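Local coordinates for glycoside hydrolase family 81 (Clostridium thermocellum, PDB 6FOP), which hydrolyses beta-1,3-glucans such as laminarin, probably as an endo-acting, inverting glucanase of the cellulosome, at residues E24-S29 with W46-L51; S39-I44 with D105-F110; L127-P132 with P472-S477. All blocks are in the same frame, centred on the assembly; numbering follows the deposited sequence.

Contact 1: E24-S29 with W46-L51; sequences EIYKTS and WNQYSL. With MG (magnesium ion), chain Y.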
ATOM      1  N   GLU A  24      -7.670   8.401  23.363  1.00 21.85           N
ATOM      2  CA  GLU A  24      -7.681   9.773  22.846  1.00 22.77           C
ATOM      3  C   GLU A  24      -7.519   9.755  21.315  1.00 20.45           C
ATOM      4  O   GLU A  24      -6.561   9.183  20.795  1.00 21.27           O
ATOM      5  CB  GLU A  24      -6.503  10.569  23.421  1.00 26.56           C
ATOM      6  CG  GLU A  24      -6.450  10.718  24.938  1.00 32.53           C
ATOM      7  CD  GLU A  24      -6.075   9.464  25.762  1.00 35.22           C
ATOM      8  OE1 GLU A  24      -5.499   8.446  25.248  1.00 32.21           O
ATOM      9  OE2 GLU A  24      -6.387   9.526  26.979  1.00 43.89           O
ATOM     10  N   ILE A  25      -8.438  10.394  20.609  1.00 18.46           N
ATOM     11  CA  ILE A  25      -8.371  10.573  19.158  1.00 17.65           C
ATOM     12  C   ILE A  25      -8.497  12.057  18.856  1.00 16.54           C
ATOM     13  O   ILE A  25      -9.521  12.680  19.152  1.00 18.38           O
ATOM     14  CB  ILE A  25      -9.445   9.780  18.400  1.00 17.66           C
ATOM     15  CG1 ILE A  25      -9.399   8.298  18.797  1.00 17.43           C
ATOM     16  CG2 ILE A  25      -9.205   9.893  16.889  1.00 18.25           C
ATOM     17  CD1 ILE A  25     -10.397   7.415  18.084  1.00 19.35           C
ATOM     18  N   TYR A  26      -7.443  12.631  18.270  1.00 17.84           N
ATOM     19  CA  TYR A  26      -7.378  14.060  17.979  1.00 17.65           C
ATOM     20  C   TYR A  26      -8.106  14.314  16.654  1.00 17.56           C
ATOM     21  O   TYR A  26      -7.519  14.484  15.579  1.00 17.02           O
ATOM     22  CB  TYR A  26      -5.916  14.573  18.011  1.00 18.37           C
ATOM     23  CG  TYR A  26      -5.364  14.623  19.405  1.00 19.95           C
ATOM     24  CD1 TYR A  26      -5.602  15.732  20.226  1.00 20.83           C
ATOM     25  CD2 TYR A  26      -4.617  13.551  19.932  1.00 20.77           C
ATOM     26  CE1 TYR A  26      -5.118  15.770  21.526  1.00 23.10           C
ATOM     27  CE2 TYR A  26      -4.126  13.588  21.235  1.00 22.00           C
ATOM     28  CZ  TYR A  26      -4.375  14.707  22.022  1.00 23.26           C
ATOM     29  OH  TYR A  26      -3.893  14.768  23.306  1.00 26.60           O
ATOM     30  N   LYS A  27      -9.435  14.310  16.781  1.00 17.60           N
ATOM     31  CA  LYS A  27     -10.356  14.561  15.695  1.00 17.39           C
ATOM     32  C   LYS A  27     -11.387  15.589  16.171  1.00 18.28           C
ATOM     33  O   LYS A  27     -11.605  15.763  17.380  1.00 19.81           O
ATOM     34  CB  LYS A  27     -11.056  13.272  15.217  1.00 18.32           C
ATOM     35  CG  LYS A  27     -11.901  12.567  16.264  1.00 20.14           C
ATOM     36  CD  LYS A  27     -12.588  11.351  15.669  1.00 21.31           C
ATOM     37  CE  LYS A  27     -13.113  10.412  16.736  1.00 24.59           C
ATOM     38  NZ  LYS A  27     -14.239  11.011  17.478  1.00 29.08           N
ATOM     39  N   THR A  28     -12.001  16.254  15.207  1.00 18.00           N
ATOM     40  CA  THR A  28     -13.130  17.130  15.486  1.00 18.73           C
ATOM     41  C   THR A  28     -14.421  16.357  15.421  1.00 19.97           C
ATOM     42  O   THR A  28     -14.454  15.220  14.979  1.00 21.37           O
ATOM     43  CB  THR A  28     -13.279  18.299  14.464  1.00 17.61           C
ATOM     44  OG1 THR A  28     -13.774  17.754  13.232  1.00 19.52           O
ATOM     45  CG2 THR A  28     -11.950  19.014  14.235  1.00 19.12           C
ATOM     46  N   SER A  29     -15.513  17.011  15.806  1.00 22.58           N
ATOM     47  CA  SER A  29     -16.841  16.405  15.710  1.00 24.03           C
ATOM     48  C   SER A  29     -17.300  16.162  14.264  1.00 23.29           C
ATOM     49  O   SER A  29     -18.263  15.447  14.045  1.00 25.77           O
ATOM     50  CB  SER A  29     -17.875  17.264  16.440  1.00 27.60           C
ATOM     51  OG  SER A  29     -17.914  18.563  15.890  1.00 31.53           O
ATOM     52  N   TRP A  46      -3.206  10.635  16.354  1.00 16.38           N
ATOM     53  CA  TRP A  46      -2.647   9.942  17.518  1.00 17.21           C
ATOM     54  C   TRP A  46      -1.869  10.861  18.468  1.00 17.75           C
ATOM     55  O   TRP A  46      -1.773  10.592  19.669  1.00 21.70           O
ATOM     56  CB  TRP A  46      -1.721   8.812  17.035  1.00 16.54           C
ATOM     57  CG  TRP A  46      -2.386   7.658  16.313  1.00 17.20           C
ATOM     58  CD1 TRP A  46      -2.797   7.632  15.015  1.00 16.58           C
ATOM     59  CD2 TRP A  46      -2.622   6.355  16.837  1.00 16.97           C
ATOM     60  NE1 TRP A  46      -3.298   6.382  14.691  1.00 17.40           N
ATOM     61  CE2 TRP A  46      -3.204   5.583  15.806  1.00 17.36           C
ATOM     62  CE3 TRP A  46      -2.393   5.764  18.073  1.00 17.92           C
ATOM     63  CZ2 TRP A  46      -3.527   4.233  15.976  1.00 17.07           C
ATOM     64  CZ3 TRP A  46      -2.735   4.439  18.245  1.00 19.30           C
ATOM     65  CH2 TRP A  46      -3.295   3.689  17.200  1.00 18.96           C
ATOM     66  N   ASN A  47      -1.266  11.909  17.909  1.00 19.11           N
ATOM     67  CA  ASN A  47      -0.419  12.830  18.643  0.53 19.48           C
ATOM     68  C   ASN A  47      -1.197  14.129  18.918  1.00 19.48           C
ATOM     69  O   ASN A  47      -2.069  14.500  18.144  1.00 19.33           O
ATOM     70  CB  ASN A  47       0.837  13.050  17.783  0.53 20.38           C
ATOM     71  CG  ASN A  47       1.958  13.736  18.520  0.53 20.63           C
ATOM     72  OD1 ASN A  47       2.770  13.129  19.240  0.53 25.03           O
ATOM     73  ND2 ASN A  47       2.039  15.019  18.290  0.53 17.61           N
ATOM     74  N   GLN A  48      -0.871  14.805  20.019  1.00 19.71           N
ATOM     75  CA  GLN A  48      -1.479  16.104  20.320  1.00 20.01           C
ATOM     76  C   GLN A  48      -1.422  17.009  19.080  1.00 18.06           C
ATOM     77  O   GLN A  48      -2.415  17.603  18.672  1.00 17.93           O
ATOM     78  CB  GLN A  48      -0.735  16.728  21.498  1.00 21.98           C
ATOM     79  CG  GLN A  48      -1.218  18.102  21.913  1.00 24.34           C
ATOM     80  CD  GLN A  48      -0.486  18.638  23.129  1.00 27.78           C
ATOM     81  OE1 GLN A  48       0.444  18.027  23.630  1.00 29.80           O
ATOM     82  NE2 GLN A  48      -0.894  19.800  23.584  1.00 29.27           N
ATOM     83  N   TYR A  49      -0.223  17.153  18.532  1.00 18.25           N
ATOM     84  CA  TYR A  49      -0.001  17.924  17.331  1.00 16.97           C
ATOM     85  C   TYR A  49       0.107  16.947  16.136  1.00 17.44           C
ATOM     86  O   TYR A  49      -0.906  16.409  15.740  1.00 17.79           O
ATOM     87  CB  TYR A  49       1.193  18.882  17.534  1.00 17.85           C
ATOM     88  CG  TYR A  49       0.920  19.911  18.605  1.00 17.86           C
ATOM     89  CD1 TYR A  49       0.000  20.936  18.397  1.00 19.85           C
ATOM     90  CD2 TYR A  49       1.511  19.818  19.860  1.00 19.34           C
ATOM     91  CE1 TYR A  49      -0.276  21.857  19.394  1.00 20.22           C
ATOM     92  CE2 TYR A  49       1.264  20.744  20.838  1.00 20.55           C
ATOM     93  CZ  TYR A  49       0.356  21.750  20.615  1.00 21.04           C
ATOM     94  OH  TYR A  49       0.083  22.637  21.632  1.00 22.99           O
ATOM     95  N   SER A  50       1.304  16.712  15.619  1.00 17.54           N
ATOM     96  CA  SER A  50       1.554  15.650  14.677  1.00 16.73           C
ATOM     97  C   SER A  50       3.027  15.349  14.678  1.00 16.81           C
ATOM     98  O   SER A  50       3.829  16.095  15.260  1.00 18.25           O
ATOM     99  CB  SER A  50       1.138  16.028  13.242  1.00 15.61           C
ATOM    100  OG  SER A  50       2.081  16.873  12.589  1.00 16.39           O
ATOM    101  N   LEU A  51       3.385  14.283  13.973  1.00 16.54           N
ATOM    102  CA  LEU A  51       4.757  14.058  13.512  1.00 16.31           C
ATOM    103  C   LEU A  51       4.824  14.596  12.083  1.00 15.92           C
ATOM    104  O   LEU A  51       3.814  15.092  11.551  1.00 16.77           O
ATOM    105  CB  LEU A  51       5.136  12.557  13.579  1.00 16.86           C
ATOM    106  CG  LEU A  51       5.638  12.073  14.938  1.00 19.51           C
ATOM    107  CD1 LEU A  51       6.999  12.654  15.290  1.00 21.15           C
ATOM    108  CD2 LEU A  51       4.652  12.285  16.068  1.00 21.02           C
TER
HETATM  109 MG    MG Y 824      -3.035  15.954  16.683  1.00 18.08          MG
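Tyr26 puts its ring against the backbone of Trp46 to Gln48 in this surface contact. Ile25 points away from 46-51 and packs on Trp397 and Leu45. Tyr26 then sits at the centre of an inverse gamma turn, closed by a weak bond from Lys27 N to Ile25 O (2.9 Å), and the bend presents its ring. With CG anti to the carbonyl carbon (chi1 -72°), one face of the ring is turned to the backbone of Gln48. Gln48 CA stands over the ring centre in a CH-pi contact, 3.7 Å from the Tyr26 centroid and 14° off the normal. Asn47 O comes obliquely to Tyr26 CD2 at 3.3 Å, whereas Trp46 O lies at the ring edge. Gln48 CB brushes the hydroxyl end of the ring, and the extended chain carries NE2 to Pro100 O. Beyond Tyr26, Thr28 turns to strand 103-107 and hydrogen-bonds Asp105.

The loop against the ring holds a magnesium ion, bound by Asn47 O at 2.3 Å and Tyr49 O at 2.4 Å. Ile44 O and Ala102 O also bind it, and Gln48 O, about 2.7 Å from the magnesium, belongs to the same site. Tyr26 CB passes 3.5 Å from the magnesium without ligating it. The cation, by gathering carbonyl oxygens, thus probably holds the loop's course, while an aromatic face packs against the same backbone.

Contact 2: S39-I44 with D105-F110; sequences SWESSI and DKISDF. With MG (magnesium ion), chain Y.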
ATOM      1  N   SER A  39      -1.846   5.584   7.428  1.00 12.42           N
ATOM      2  CA  SER A  39      -1.635   6.442   6.288  1.00 12.70           C
ATOM      3  C   SER A  39      -0.607   7.549   6.594  1.00 12.50           C
ATOM      4  O   SER A  39       0.001   7.603   7.664  1.00 13.79           O
ATOM      5  CB  SER A  39      -2.990   6.995   5.857  1.00 12.78           C
ATOM      6  OG  SER A  39      -2.926   7.664   4.591  1.00 13.21           O
ATOM      7  N   TRP A  40      -0.405   8.405   5.620  1.00 13.09           N
ATOM      8  CA  TRP A  40       0.583   9.470   5.733  1.00 13.60           C
ATOM      9  C   TRP A  40       0.128  10.611   6.655  1.00 13.90           C
ATOM     10  O   TRP A  40       0.943  11.317   7.226  1.00 14.53           O
ATOM     11  CB  TRP A  40       0.931  10.001   4.340  1.00 13.13           C
ATOM     12  CG  TRP A  40      -0.256  10.486   3.561  1.00 13.25           C
ATOM     13  CD1 TRP A  40      -1.081   9.736   2.763  1.00 14.13           C
ATOM     14  CD2 TRP A  40      -0.783  11.824   3.509  1.00 13.41           C
ATOM     15  NE1 TRP A  40      -2.089  10.489   2.246  1.00 13.70           N
ATOM     16  CE2 TRP A  40      -1.904  11.793   2.650  1.00 13.35           C
ATOM     17  CE3 TRP A  40      -0.374  13.057   4.054  1.00 13.04           C
ATOM     18  CZ2 TRP A  40      -2.667  12.928   2.375  1.00 13.35           C
ATOM     19  CZ3 TRP A  40      -1.125  14.178   3.772  1.00 13.70           C
ATOM     20  CH2 TRP A  40      -2.260  14.118   2.928  1.00 14.00           C
ATOM     21  N   GLU A  41      -1.178  10.793   6.809  1.00 13.42           N
ATOM     22  CA  GLU A  41      -1.724  11.852   7.654  1.00 14.37           C
ATOM     23  C   GLU A  41      -1.979  11.390   9.099  1.00 14.54           C
ATOM     24  O   GLU A  41      -2.387  12.168   9.951  1.00 14.78           O
ATOM     25  CB  GLU A  41      -3.015  12.418   7.051  1.00 14.79           C
ATOM     26  CG  GLU A  41      -4.263  11.557   7.249  1.00 14.11           C
ATOM     27  CD  GLU A  41      -4.350  10.279   6.449  1.00 15.31           C
ATOM     28  OE1 GLU A  41      -3.646  10.152   5.440  1.00 14.86           O
ATOM     29  OE2 GLU A  41      -5.244   9.448   6.807  1.00 15.65           O
ATOM     30  N   SER A  42      -1.759  10.099   9.377  1.00 14.21           N
ATOM     31  CA  SER A  42      -2.296   9.480  10.590  1.00 13.79           C
ATOM     32  C   SER A  42      -1.824  10.061  11.889  1.00 14.46           C
ATOM     33  O   SER A  42      -2.557  10.008  12.867  1.00 15.65           O
ATOM     34  CB  SER A  42      -2.041   7.984  10.552  1.00 14.58           C
ATOM     35  OG  SER A  42      -2.681   7.408   9.439  1.00 14.80           O
ATOM     36  N   SER A  43      -0.598  10.595  11.936  1.00 14.57           N
ATOM     37  CA  SER A  43      -0.069  11.081  13.229  1.00 14.76           C
ATOM     38  C   SER A  43      -0.848  12.276  13.808  1.00 15.42           C
ATOM     39  O   SER A  43      -0.820  12.501  15.017  1.00 16.92           O
ATOM     40  CB  SER A  43       1.410  11.439  13.139  1.00 15.96           C
ATOM     41  OG  SER A  43       1.627  12.663  12.435  1.00 16.09           O
ATOM     42  N   ILE A  44      -1.578  12.981  12.958  1.00 15.40           N
ATOM     43  CA  ILE A  44      -2.496  14.021  13.426  1.00 15.54           C
ATOM     44  C   ILE A  44      -3.501  13.490  14.440  1.00 16.11           C
ATOM     45  O   ILE A  44      -3.781  14.171  15.426  1.00 16.37           O
ATOM     46  CB  ILE A  44      -3.241  14.687  12.270  1.00 15.35           C
ATOM     47  CG1 ILE A  44      -2.276  15.341  11.277  1.00 16.10           C
ATOM     48  CG2 ILE A  44      -4.223  15.734  12.782  1.00 16.65           C
ATOM     49  CD1 ILE A  44      -2.914  15.690   9.948  1.00 15.68           C
ATOM     50  N   ASP A 105     -10.239  16.917  10.807  1.00 15.78           N
ATOM     51  CA  ASP A 105     -11.629  17.297  10.551  1.00 15.54           C
ATOM     52  C   ASP A 105     -12.276  16.507   9.403  1.00 15.38           C
ATOM     53  O   ASP A 105     -13.477  16.192   9.453  1.00 17.18           O
ATOM     54  CB  ASP A 105     -11.668  18.811  10.257  1.00 16.82           C
ATOM     55  CG  ASP A 105     -13.069  19.370  10.207  1.00 19.47           C
ATOM     56  OD1 ASP A 105     -13.710  19.483  11.266  1.00 21.76           O
ATOM     57  OD2 ASP A 105     -13.505  19.713   9.098  1.00 23.95           O
ATOM     58  N   LYS A 106     -11.475  16.202   8.383  0.51 15.14           N
ATOM     59  CA  LYS A 106     -11.922  15.486   7.183  0.51 14.98           C
ATOM     60  C   LYS A 106     -10.704  14.778   6.587  0.51 14.30           C
ATOM     61  O   LYS A 106      -9.639  15.379   6.447  0.51 14.91           O
ATOM     62  CB  LYS A 106     -12.543  16.452   6.164  0.51 16.40           C
ATOM     63  CG  LYS A 106     -13.137  15.806   4.924  0.51 17.92           C
ATOM     64  CD  LYS A 106     -13.888  16.779   4.013  0.51 19.94           C
ATOM     65  CE  LYS A 106     -14.484  16.070   2.792  0.51 22.52           C
ATOM     66  NZ  LYS A 106     -15.214  16.944   1.828  0.51 24.41           N
ATOM     67  N   ILE A 107     -10.862  13.499   6.239  1.00 14.69           N
ATOM     68  CA  ILE A 107      -9.805  12.732   5.578  1.00 14.85           C
ATOM     69  C   ILE A 107     -10.425  12.147   4.332  1.00 14.47           C
ATOM     70  O   ILE A 107     -11.408  11.399   4.405  1.00 16.47           O
ATOM     71  CB  ILE A 107      -9.198  11.656   6.479  1.00 15.12           C
ATOM     72  CG1 ILE A 107      -8.553  12.285   7.720  1.00 16.04           C
ATOM     73  CG2 ILE A 107      -8.168  10.863   5.684  1.00 15.22           C
ATOM     74  CD1 ILE A 107      -8.143  11.290   8.800  1.00 16.77           C
ATOM     75  N   SER A 108      -9.887  12.525   3.184  1.00 13.60           N
ATOM     76  CA  SER A 108     -10.320  11.967   1.909  1.00 14.42           C
ATOM     77  C   SER A 108      -9.235  11.048   1.331  1.00 13.46           C
ATOM     78  O   SER A 108      -8.291  10.669   2.038  1.00 15.63           O
ATOM     79  CB  SER A 108     -10.772  13.080   0.956  1.00 14.57           C
ATOM     80  OG  SER A 108      -9.724  13.988   0.728  1.00 14.46           O
ATOM     81  N   ASP A 109      -9.338  10.696   0.055  1.00 12.60           N
ATOM     82  CA  ASP A 109      -8.478   9.614  -0.434  1.00 13.19           C
ATOM     83  C   ASP A 109      -7.025  10.017  -0.586  1.00 13.06           C
ATOM     84  O   ASP A 109      -6.149   9.159  -0.565  1.00 14.08           O
ATOM     85  CB  ASP A 109      -9.036   9.048  -1.752  1.00 13.18           C
ATOM     86  CG  ASP A 109     -10.377   8.287  -1.572  1.00 14.81           C
ATOM     87  OD1 ASP A 109     -10.856   8.107  -0.446  1.00 19.44           O
ATOM     88  OD2 ASP A 109     -10.930   7.890  -2.585  1.00 16.00           O
ATOM     89  N   PHE A 110      -6.761  11.318  -0.759  1.00 12.61           N
ATOM     90  CA  PHE A 110      -5.397  11.840  -0.804  1.00 13.31           C
ATOM     91  C   PHE A 110      -5.277  13.269  -0.271  1.00 12.80           C
ATOM     92  O   PHE A 110      -4.365  14.014  -0.661  1.00 13.61           O
ATOM     93  CB  PHE A 110      -4.735  11.656  -2.196  1.00 13.76           C
ATOM     94  CG  PHE A 110      -5.574  11.991  -3.402  1.00 13.29           C
ATOM     95  CD1 PHE A 110      -6.477  11.048  -3.933  1.00 14.43           C
ATOM     96  CD2 PHE A 110      -5.350  13.160  -4.121  1.00 13.63           C
ATOM     97  CE1 PHE A 110      -7.180  11.316  -5.085  1.00 14.93           C
ATOM     98  CE2 PHE A 110      -6.066  13.428  -5.283  1.00 14.29           C
ATOM     99  CZ  PHE A 110      -7.007  12.518  -5.745  1.00 14.59           C
TER
HETATM  100 MG    MG Y 824      -3.035  15.954  16.683  1.00 18.08          MG
HETATM  101  O   HOH W   1      -3.319   9.214   0.002  1.00 14.16           O
HETATM  102  O   HOH W   2      -5.333  10.829   2.901  1.00 17.34           O
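Trp40 brings the edge of its benzene ring up to the backbone of Phe110, its CZ2 3.6 Å from Phe110 O, with Phe110 C in the indole plane at the edge. Although the CB does not aim there, chi1 of 56°, with CG between the backbone N and the carbonyl carbon, carries the ring across. The indole N-H is used through water: Trp40 NE1 donates to a water at 2.9 Å, and that water donates in turn to Asp109 O.

Glu41 makes the other half of the contact. Its chain bends at chi2 (-72°), bringing the carboxylate beside Ile107, where OE2 touches the CG2 methyl of Ile107 at 3.4 Å. OE1 is held mainly from its own segment, though a second water, near Ser108 O, stands 3.1 Å from Glu41 OE1. Ser39 OG meets Glu41 OE1 at 2.7 Å on the syn side, 28° out of the carboxylate plane, and OE1 also lies over one face of the Trp40 indole, toward its rim. Ser39 N bonds forward to Ser42 OG, so the turn leading into helix 43-46 is tied by its serines. Val112 of strand 111-118 packs on Trp40, Glu41 and Ile107 alike.

This joins the turn before a short helix to strand 103-107, an outermost strand of the eight-stranded antiparallel sheet. The two segments meet through van der Waals contact and bridging water: a buried carboxylate rests one oxygen on a methyl group, while a serine hydroxyl grips the other and limits how the group can rotate.

Contact 3: L127-P132 with P472-S477; sequences LMKGSP and PYEGHS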
ATOM      1  N   LEU A 127      -4.046  19.741   3.601  1.00 13.61           N
ATOM      2  CA  LEU A 127      -2.772  19.162   3.157  1.00 13.58           C
ATOM      3  C   LEU A 127      -3.111  18.057   2.153  1.00 13.58           C
ATOM      4  O   LEU A 127      -4.025  17.261   2.405  1.00 14.09           O
ATOM      5  CB  LEU A 127      -2.004  18.594   4.323  1.00 15.50           C
ATOM      6  CG  LEU A 127      -1.959  19.460   5.577  1.00 16.02           C
ATOM      7  CD1 LEU A 127      -1.171  18.736   6.663  1.00 17.36           C
ATOM      8  CD2 LEU A 127      -1.425  20.866   5.318  1.00 16.76           C
ATOM      9  N   MET A 128      -2.421  18.056   1.011  1.00 13.76           N
ATOM     10  CA  MET A 128      -2.787  17.139  -0.064  1.00 13.65           C
ATOM     11  C   MET A 128      -1.575  16.459  -0.673  1.00 13.35           C
ATOM     12  O   MET A 128      -0.599  17.116  -1.072  1.00 14.27           O
ATOM     13  CB  MET A 128      -3.578  17.882  -1.127  1.00 15.27           C
ATOM     14  CG  MET A 128      -3.897  17.072  -2.369  1.00 15.93           C
ATOM     15  SD  MET A 128      -5.052  18.025  -3.331  1.00 18.04           S
ATOM     16  CE  MET A 128      -4.946  17.216  -4.893  1.00 18.59           C
ATOM     17  N   LYS A 129      -1.672  15.138  -0.758  1.00 13.04           N
ATOM     18  CA  LYS A 129      -0.681  14.312  -1.429  1.00 12.88           C
ATOM     19  C   LYS A 129      -0.929  14.500  -2.920  1.00 12.98           C
ATOM     20  O   LYS A 129      -2.064  14.343  -3.384  1.00 14.01           O
ATOM     21  CB  LYS A 129      -0.854  12.867  -1.030  1.00 13.34           C
ATOM     22  CG  LYS A 129       0.030  11.886  -1.780  1.00 13.00           C
ATOM     23  CD  LYS A 129       0.087  10.519  -1.100  1.00 13.78           C
ATOM     24  CE  LYS A 129       0.783  10.535   0.232  1.00 12.96           C
ATOM     25  NZ  LYS A 129       2.222  10.955   0.185  1.00 12.95           N
ATOM     26  N   GLY A 130       0.106  14.827  -3.672  1.00 12.74           N
ATOM     27  CA  GLY A 130      -0.051  15.121  -5.073  1.00 12.86           C
ATOM     28  C   GLY A 130      -0.474  16.551  -5.391  1.00 13.15           C
ATOM     29  O   GLY A 130      -0.925  16.817  -6.513  1.00 14.78           O
ATOM     30  N   SER A 131      -0.287  17.485  -4.459  1.00 13.72           N
ATOM     31  CA  SER A 131      -0.541  18.896  -4.749  1.00 14.55           C
ATOM     32  C   SER A 131       0.701  19.696  -4.412  1.00 13.99           C
ATOM     33  O   SER A 131       1.265  19.524  -3.348  1.00 14.47           O
ATOM     34  CB  SER A 131      -1.690  19.460  -3.930  1.00 14.40           C
ATOM     35  OG  SER A 131      -1.926  20.811  -4.273  1.00 14.89           O
ATOM     36  N   PRO A 132       1.025  20.698  -5.237  1.00 13.07           N
ATOM     37  CA  PRO A 132       2.066  21.665  -4.820  1.00 13.91           C
ATOM     38  C   PRO A 132       1.518  22.760  -3.898  1.00 13.70           C
ATOM     39  O   PRO A 132       2.292  23.604  -3.458  1.00 13.69           O
ATOM     40  CB  PRO A 132       2.504  22.262  -6.163  1.00 15.11           C
ATOM     41  CG  PRO A 132       1.283  22.248  -6.965  1.00 14.80           C
ATOM     42  CD  PRO A 132       0.573  20.963  -6.615  1.00 13.69           C
ATOM     43  N   PRO A 472      -4.087   5.117  -1.820  1.00 12.27           N
ATOM     44  CA  PRO A 472      -4.414   5.151  -3.252  1.00 12.50           C
ATOM     45  C   PRO A 472      -3.481   5.980  -4.125  1.00 12.76           C
ATOM     46  O   PRO A 472      -3.377   5.737  -5.337  1.00 13.38           O
ATOM     47  CB  PRO A 472      -5.841   5.702  -3.290  1.00 15.10           C
ATOM     48  CG  PRO A 472      -6.364   5.533  -1.922  1.00 16.66           C
ATOM     49  CD  PRO A 472      -5.217   5.578  -0.988  1.00 13.96           C
ATOM     50  N   TYR A 473      -2.853   6.992  -3.534  1.00 12.35           N
ATOM     51  CA  TYR A 473      -2.046   7.915  -4.318  1.00 12.61           C
ATOM     52  C   TYR A 473      -0.581   7.483  -4.398  1.00 11.62           C
ATOM     53  O   TYR A 473       0.027   7.546  -5.468  1.00 12.63           O
ATOM     54  CB  TYR A 473      -2.223   9.393  -3.899  1.00 12.39           C
ATOM     55  CG  TYR A 473      -2.079  10.371  -5.039  1.00 12.23           C
ATOM     56  CD1 TYR A 473      -0.837  10.928  -5.352  1.00 11.98           C
ATOM     57  CD2 TYR A 473      -3.186  10.782  -5.753  1.00 12.37           C
ATOM     58  CE1 TYR A 473      -0.710  11.823  -6.383  1.00 12.45           C
ATOM     59  CE2 TYR A 473      -3.054  11.693  -6.794  1.00 12.74           C
ATOM     60  CZ  TYR A 473      -1.816  12.250  -7.079  1.00 12.41           C
ATOM     61  OH  TYR A 473      -1.681  13.161  -8.119  1.00 14.04           O
ATOM     62  N   GLU A 474      -0.017   7.047  -3.280  1.00 11.97           N
ATOM     63  CA  GLU A 474       1.319   6.448  -3.358  1.00 11.95           C
ATOM     64  C   GLU A 474       1.282   5.095  -4.071  1.00 11.83           C
ATOM     65  O   GLU A 474       2.331   4.622  -4.498  1.00 12.74           O
ATOM     66  CB  GLU A 474       1.978   6.294  -1.985  1.00 12.44           C
ATOM     67  CG  GLU A 474       2.368   7.620  -1.358  1.00 13.16           C
ATOM     68  CD  GLU A 474       3.637   7.620  -0.547  1.00 13.56           C
ATOM     69  OE1 GLU A 474       4.490   6.674  -0.625  1.00 13.40           O
ATOM     70  OE2 GLU A 474       3.837   8.646   0.158  1.00 14.38           O
ATOM     71  N   GLY A 475       0.104   4.471  -4.138  1.00 11.94           N
ATOM     72  CA  GLY A 475      -0.053   3.187  -4.809  1.00 12.13           C
ATOM     73  C   GLY A 475       0.458   1.980  -4.069  1.00 11.18           C
ATOM     74  O   GLY A 475       0.671   0.941  -4.691  1.00 12.89           O
ATOM     75  N   HIS A 476       0.677   2.105  -2.763  1.00 11.52           N
ATOM     76  CA  HIS A 476       1.135   0.990  -1.971  1.00 11.72           C
ATOM     77  C   HIS A 476       0.540   1.095  -0.583  1.00 11.29           C
ATOM     78  O   HIS A 476      -0.079   2.128  -0.245  1.00 11.82           O
ATOM     79  CB  HIS A 476       2.673   0.934  -1.895  1.00 12.18           C
ATOM     80  CG  HIS A 476       3.262   2.093  -1.164  1.00 11.78           C
ATOM     81  ND1 HIS A 476       3.332   2.144   0.215  1.00 11.62           N
ATOM     82  CD2 HIS A 476       3.707   3.289  -1.617  1.00 12.11           C
ATOM     83  CE1 HIS A 476       3.786   3.337   0.575  1.00 12.10           C
ATOM     84  NE2 HIS A 476       4.050   4.029  -0.516  1.00 12.94           N
ATOM     85  N   SER A 477       0.804   0.113   0.251  1.00 11.34           N
ATOM     86  CA  SER A 477       0.313   0.059   1.589  1.00 11.54           C
ATOM     87  C   SER A 477       1.263   0.604   2.634  1.00 11.72           C
ATOM     88  O   SER A 477       2.471   0.801   2.370  1.00 12.06           O
ATOM     89  CB  SER A 477      -0.128  -1.360   1.897  1.00 11.92           C
ATOM     90  OG  SER A 477      -1.129  -1.785   0.997  1.00 13.01           O
TER
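Lys129 carries this buried contact, and its chain runs alongside Tyr473 before reaching Glu474. From CB the chain sets out with CG anti to the backbone N (chi1 174°), a course that takes it toward 472-477. CG packs on the tyrosine ring, 3.8 Å from Tyr473 CD1. CD moves on to Tyr473 CB and to the CG methylene of Glu474, the latter 3.7 Å from Lys129 CD. Bends at chi3 (-67°) and chi4 then swing the end round, so that CE lies over the glutamate stem and NZ closes a salt bridge with Glu474 OE2 at 2.8 Å, using the anti lone pair. Tyr54 O, Ala55 O and Tyr264 OH also lie within bonding distance of the ammonium, so its three protons are shared among four acceptors, and Trp40 offers a cation-pi contact.

Tyr473 runs past the lysine in the opposite direction. One face of its ring has Lys129 O above the centre, and Gly130 CA comes obliquely to Tyr473 CE1 at 3.6 Å. Gly130 belongs to the type II turn from Met128 to Ser131; its positive phi suits glycine, and it lets the turn come close to the ring. The hydroxyl of Tyr473 bonds to Ala262 O.

Glu474 is shared between charges. Its OE1 accepts His476 NE2 at 2.7 Å and forms a salt bridge with Arg285. His476 ND1 bonds in turn to Ser477 O.

The turn after strand 121-128 is thereby joined to the hairpin of strands 470-471 and 476-477, with strand 260-263 packing on Met128 and Tyr473, and helix 514-534 packing against Pro472 and His476.

How the contacts relate
From the N terminus, contact 1 closes first, bringing 24-29 back to 46-51 around the short helix 43-46. Contact 2 opens inside that loop at 39-44 and closes at 105-110, so the two cross along the chain; the magnesium ion, together with Leu51 N to Ser43 OG, joins them. Contact 3 follows in series and spans some 340 residues, from the turn after strand 121-128 to the hairpin at 472-477 in the C-terminal family domain. Contacts 2 and 3 meet at the eight-stranded sheet, where Phe110 O probably hydrogen-bonds Lys129 N. A continuous path thus runs from the surface metal site through the sheet to the C-terminal domain.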